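Local coordinates for protein HTPA Reductase (Selaginella moellendorffii, PDB 5U5N) that probably catalyses the NAD(P)H-dependent reductase step of lysine biosynthesis that yields tetrahydrodipicolinate, and binds NAD, at residues E22-A26 with A27-L31; D63-K66 with E67-E71. All coordinates share one frame; numbering follows the deposited sequence.

Contact 1 of 2, residues E22-A26 with A27-L31; sequences EAAVA and AGLRL
Leu-29 N reaches back to Ala-24 O at 2.9 Å, and Gly-28 N to Val-25 O at 3.1 Å, closing helix 15-27 with a Schellman motif. The two bonds differ in approach: Leu-29 N comes in tilted 25° from the plane of the Ala-24 carbonyl, whereas Gly-28 N sits well above the plane of the Val-25 carbonyl, away from its lone pairs. One step earlier, the ordinary helical bond from Ala-27 N to Ala-23 O (3.0 Å) completes the last turn. Gly-28 makes the reversal with a positive phi of 93°, a glycine standing where the chain leaves the helix.

Apolar contacts follow the chain as it folds back beside the helix. Leu-29 CB lies 4.2 Å from Ala-24 CB and 3.5 Å from Ala-24 O, the same oxygen that receives its backbone N-H. Two residues on, Leu-31 crosses Val-25 at a slant, its CD2 3.8 Å from Val-25 CG2. With CG1 of Val-25 anti to the backbone N (chi1 161°), the CG2 branch is the one turned to meet the leucine.

Beyond the turn, Leu-29 packs on Val-248 and Val-251 of helix 241-259, while Val-25 and Leu-31 both touch Ile-48 of strand 44-48, and Arg-30 pairs through its backbone with Val-7 at the start of strand 7-10.

Contact 2 of 2, residues D63-K66 with E67-E71; sequences DVVK and EVITE
Thr-70 returns to Lys-66 twice, through its backbone N (3.1 Å to Lys-66 O) and through its hydroxyl, OG1 (3.2 Å to the same oxygen). The two donors use that carbonyl differently: OG1 lies in its plane, whereas the amide N stands above it, 40° out and off the lone pairs. The hydroxyl gets there because chi1 of 61° sets OG1 between the backbone N and the carbonyl carbon, leaning back along the helix. The methyl, CG2, rests 3.3 Å from Lys-66 O as well, so hydroxyl, amide and methyl together cover this one acceptor.

Upstream, each carbonyl receives an amide from the residue four places on. Val-65 O takes Ile-69 N at 2.8 Å in a fairly straight bond (N-H...O 166°), Val-64 O takes Val-68 N at 2.9 Å, and Asp-63 O takes Glu-67 N at 3.1 Å. Side-chain carbons lie against these carbonyls too, with Ile-69 CB 3.2 Å from Val-65 O.

The apolar side chains meet by van der Waals contact alone. Val-65 CG1 and Ile-69 CG1 are 4.2 Å apart, and Val-64 and Val-68 follow one another along the buried flank, both touching Met-8 of strand 7-10. Glu-67 extends from the helix, and its OE2 forms a salt bridge with NH1 of Arg-56.

The chemistry thus separates by face. Valines and Ile-69 supply apolar surface, the carboxylate of Glu-67 is matched by an arginine outside the helix, and on the exposed side Thr-70, near the C-terminal end of helix 61-71, turns its hydroxyl back on the chain and gives the mid-helix carbonyl of Lys-66 a second donor beside the regular amide.

Contact 1 comes first along the chain and closes before contact 2 opens; their centres are 20 Å apart and their nearest atoms about 6 Å, without touching. Both belong to the N-terminal, Rossmann-type part of the reductase. Contact 1 forms the end of helix 15-27 and the turn leading toward strand 34-37, whereas contact 2 lies wholly within helix 61-71, which packs on strands 34-37 and 7-10. Strand 7-10, at one edge of the parallel sheet, is a shared neighbour. Neither contact meets the bound NAD, which is about 13 Å from the Ala-23 side chain and about 10 Å from that of Val-64, so both are structural packing of the Rossmann-type domain, away from the cofactor.

Contact 1 of 2, residues E22-A26 with A27-L31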
loop_
_atom_site.group_PDB
_atom_site.type_symbol
_atom_site.label_atom_id
_atom_site.label_comp_id
_atom_site.label_asym_id
_atom_site.label_seq_id
_atom_site.Cartn_x
_atom_site.Cartn_y
_atom_site.Cartn_z
ATOM N N GLU A 22 -16.769 -12.941 -22.379
ATOM C CA GLU A 22 -15.947 -12.311 -23.413
ATOM C C GLU A 22 -14.489 -12.226 -23.035
ATOM O O GLU A 22 -13.622 -12.440 -23.883
ATOM C CB GLU A 22 -16.476 -10.927 -23.748
ATOM C CG GLU A 22 -17.789 -11.073 -24.474
ATOM C CD GLU A 22 -18.117 -9.904 -25.341
ATOM O OE1 GLU A 22 -18.828 -9.018 -24.810
ATOM O OE2 GLU A 22 -17.642 -9.878 -26.517
ATOM N N ALA A 23 -14.243 -11.934 -21.764
ATOM C CA ALA A 23 -12.895 -11.894 -21.224
ATOM C C ALA A 23 -12.310 -13.286 -21.115
ATOM O O ALA A 23 -11.100 -13.452 -21.358
ATOM C CB ALA A 23 -12.890 -11.217 -19.875
ATOM N N ALA A 24 -13.135 -14.284 -20.773
ATOM C CA ALA A 24 -12.664 -15.671 -20.714
ATOM C C ALA A 24 -12.202 -16.132 -22.096
ATOM O O ALA A 24 -11.147 -16.736 -22.227
ATOM C CB ALA A 24 -13.746 -16.610 -20.130
ATOM N N VAL A 25 -13.009 -15.830 -23.109
ATOM C CA VAL A 25 -12.763 -16.223 -24.517
ATOM C C VAL A 25 -11.471 -15.560 -25.038
ATOM O O VAL A 25 -10.607 -16.234 -25.544
ATOM C CB VAL A 25 -13.989 -15.881 -25.410
ATOM C CG1 VAL A 25 -13.654 -15.818 -26.871
ATOM C CG2 VAL A 25 -15.079 -16.910 -25.188
ATOM N N ALA A 26 -11.364 -14.247 -24.886
ATOM C CA ALA A 26 -10.191 -13.474 -25.285
ATOM C C ALA A 26 -8.889 -13.910 -24.593
ATOM O O ALA A 26 -7.854 -13.917 -25.212
ATOM C CB ALA A 26 -10.438 -11.995 -25.042
ATOM N N ALA A 27 -8.977 -14.292 -23.329
ATOM C CA ALA A 27 -7.844 -14.843 -22.564
ATOM C C ALA A 27 -7.422 -16.248 -22.978
ATOM O O ALA A 27 -6.346 -16.692 -22.600
ATOM C CB ALA A 27 -8.205 -14.869 -21.075
ATOM N N GLY A 28 -8.274 -16.972 -23.704
ATOM C CA GLY A 28 -7.981 -18.345 -24.115
ATOM C C GLY A 28 -8.499 -19.434 -23.188
ATOM O O GLY A 28 -8.040 -20.567 -23.253
ATOM N N LEU A 29 -9.443 -19.118 -22.313
ATOM C CA LEU A 29 -10.195 -20.176 -21.657
ATOM C C LEU A 29 -11.209 -20.732 -22.622
ATOM O O LEU A 29 -11.674 -20.043 -23.483
ATOM C CB LEU A 29 -10.916 -19.666 -20.417
ATOM C CG LEU A 29 -9.956 -19.425 -19.274
ATOM C CD1 LEU A 29 -10.736 -18.870 -18.093
ATOM C CD2 LEU A 29 -9.266 -20.737 -18.885
ATOM N N ARG A 30 -11.516 -22.005 -22.461
ATOM C CA ARG A 30 -12.586 -22.661 -23.187
ATOM C C ARG A 30 -13.976 -22.377 -22.539
ATOM O O ARG A 30 -14.239 -22.768 -21.409
ATOM C CB ARG A 30 -12.315 -24.139 -23.169
ATOM C CG ARG A 30 -13.263 -24.897 -24.037
ATOM C CD ARG A 30 -12.753 -26.283 -24.080
ATOM N NE ARG A 30 -13.241 -26.969 -25.253
ATOM C CZ ARG A 30 -12.993 -28.233 -25.487
ATOM N NH1 ARG A 30 -12.256 -28.950 -24.630
ATOM N NH2 ARG A 30 -13.465 -28.773 -26.586
ATOM N N LEU A 31 -14.835 -21.689 -23.287
ATOM C CA LEU A 31 -16.194 -21.369 -22.894
ATOM C C LEU A 31 -17.144 -22.482 -23.351
ATOM O O LEU A 31 -17.319 -22.722 -24.563
ATOM C CB LEU A 31 -16.636 -20.030 -23.522
ATOM C CG LEU A 31 -18.037 -19.519 -23.199
ATOM C CD1 LEU A 31 -18.152 -19.111 -21.749
ATOM C CD2 LEU A 31 -18.451 -18.376 -24.085
#

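Contact 2 of 2, residues D63-K66 with E67-E71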
loop_
_atom_site.group_PDB
_atom_site.type_symbol
_atom_site.label_atom_id
_atom_site.label_comp_id
_atom_site.label_asym_id
_atom_site.label_seq_id
_atom_site.Cartn_x
_atom_site.Cartn_y
_atom_site.Cartn_z
ATOM N N ASP A 63 -31.216 -30.996 -17.285
ATOM C CA ASP A 63 -30.885 -31.500 -18.632
ATOM C C ASP A 63 -29.598 -30.800 -19.104
ATOM O O ASP A 63 -28.651 -31.432 -19.580
ATOM C CB ASP A 63 -32.000 -31.203 -19.646
ATOM C CG ASP A 63 -33.301 -32.013 -19.409
ATOM O OD1 ASP A 63 -33.284 -32.991 -18.613
ATOM O OD2 ASP A 63 -34.345 -31.663 -20.047
ATOM N N VAL A 64 -29.585 -29.489 -18.953
ATOM C CA VAL A 64 -28.464 -28.682 -19.389
ATOM C C VAL A 64 -27.137 -29.171 -18.754
ATOM O O VAL A 64 -26.168 -29.363 -19.462
ATOM C CB VAL A 64 -28.733 -27.199 -19.124
ATOM C CG1 VAL A 64 -27.461 -26.362 -19.204
ATOM C CG2 VAL A 64 -29.772 -26.726 -20.093
ATOM N N VAL A 65 -27.150 -29.433 -17.449
ATOM C CA VAL A 65 -25.932 -29.791 -16.712
ATOM C C VAL A 65 -25.442 -31.212 -17.058
ATOM O O VAL A 65 -24.238 -31.437 -17.097
ATOM C CB VAL A 65 -26.094 -29.545 -15.176
ATOM C CG1 VAL A 65 -25.021 -30.233 -14.364
ATOM C CG2 VAL A 65 -26.047 -28.064 -14.888
ATOM N N LYS A 66 -26.361 -32.139 -17.325
ATOM C CA LYS A 66 -26.001 -33.467 -17.825
ATOM C C LYS A 66 -25.280 -33.379 -19.169
ATOM O O LYS A 66 -24.387 -34.167 -19.469
ATOM C CB LYS A 66 -27.259 -34.348 -18.010
ATOM C CG LYS A 66 -26.976 -35.803 -18.407
ATOM C CD LYS A 66 -26.089 -36.568 -17.425
ATOM C CE LYS A 66 -26.606 -36.537 -15.981
ATOM N NZ LYS A 66 -25.856 -37.476 -15.119
ATOM N N GLU A 67 -25.724 -32.443 -19.991
ATOM C CA GLU A 67 -25.128 -32.216 -21.292
ATOM C C GLU A 67 -23.740 -31.587 -21.142
ATOM O O GLU A 67 -22.791 -32.014 -21.808
ATOM C CB GLU A 67 -26.041 -31.311 -22.119
ATOM C CG GLU A 67 -25.728 -31.364 -23.606
ATOM C CD GLU A 67 -26.583 -30.417 -24.441
ATOM O OE1 GLU A 67 -25.997 -29.850 -25.408
ATOM O OE2 GLU A 67 -27.814 -30.245 -24.158
ATOM N N VAL A 68 -23.622 -30.597 -20.257
ATOM C CA VAL A 68 -22.314 -29.960 -20.002
ATOM C C VAL A 68 -21.354 -30.968 -19.407
ATOM O O VAL A 68 -20.233 -31.086 -19.868
ATOM C CB VAL A 68 -22.418 -28.736 -19.073
ATOM C CG1 VAL A 68 -21.055 -28.234 -18.667
ATOM C CG2 VAL A 68 -23.175 -27.606 -19.735
ATOM N N ILE A 69 -21.792 -31.688 -18.383
ATOM C CA ILE A 69 -20.942 -32.658 -17.717
ATOM C C ILE A 69 -20.450 -33.786 -18.646
ATOM O O ILE A 69 -19.293 -34.167 -18.544
ATOM C CB ILE A 69 -21.588 -33.164 -16.404
ATOM C CG1 ILE A 69 -21.361 -32.154 -15.278
ATOM C CG2 ILE A 69 -21.058 -34.513 -15.964
ATOM C CD1 ILE A 69 -19.957 -32.169 -14.654
ATOM N N THR A 70 -21.277 -34.318 -19.550
ATOM C CA THR A 70 -20.789 -35.400 -20.435
ATOM C C THR A 70 -19.729 -34.902 -21.473
ATOM O O THR A 70 -18.800 -35.645 -21.785
ATOM C CB THR A 70 -21.916 -36.285 -21.064
ATOM O OG1 THR A 70 -22.779 -35.487 -21.863
ATOM C CG2 THR A 70 -22.754 -37.005 -19.961
ATOM N N GLU A 71 -19.832 -33.662 -21.965
ATOM C CA GLU A 71 -18.813 -33.133 -22.895
ATOM C C GLU A 71 -17.648 -32.426 -22.182
ATOM O O GLU A 71 -16.550 -32.440 -22.686
ATOM C CB GLU A 71 -19.429 -32.220 -23.986
ATOM C CG GLU A 71 -20.229 -32.988 -25.062
ATOM C CD GLU A 71 -20.234 -32.346 -26.473
ATOM O OE1 GLU A 71 -19.377 -31.460 -26.753
ATOM O OE2 GLU A 71 -21.101 -32.748 -27.300
#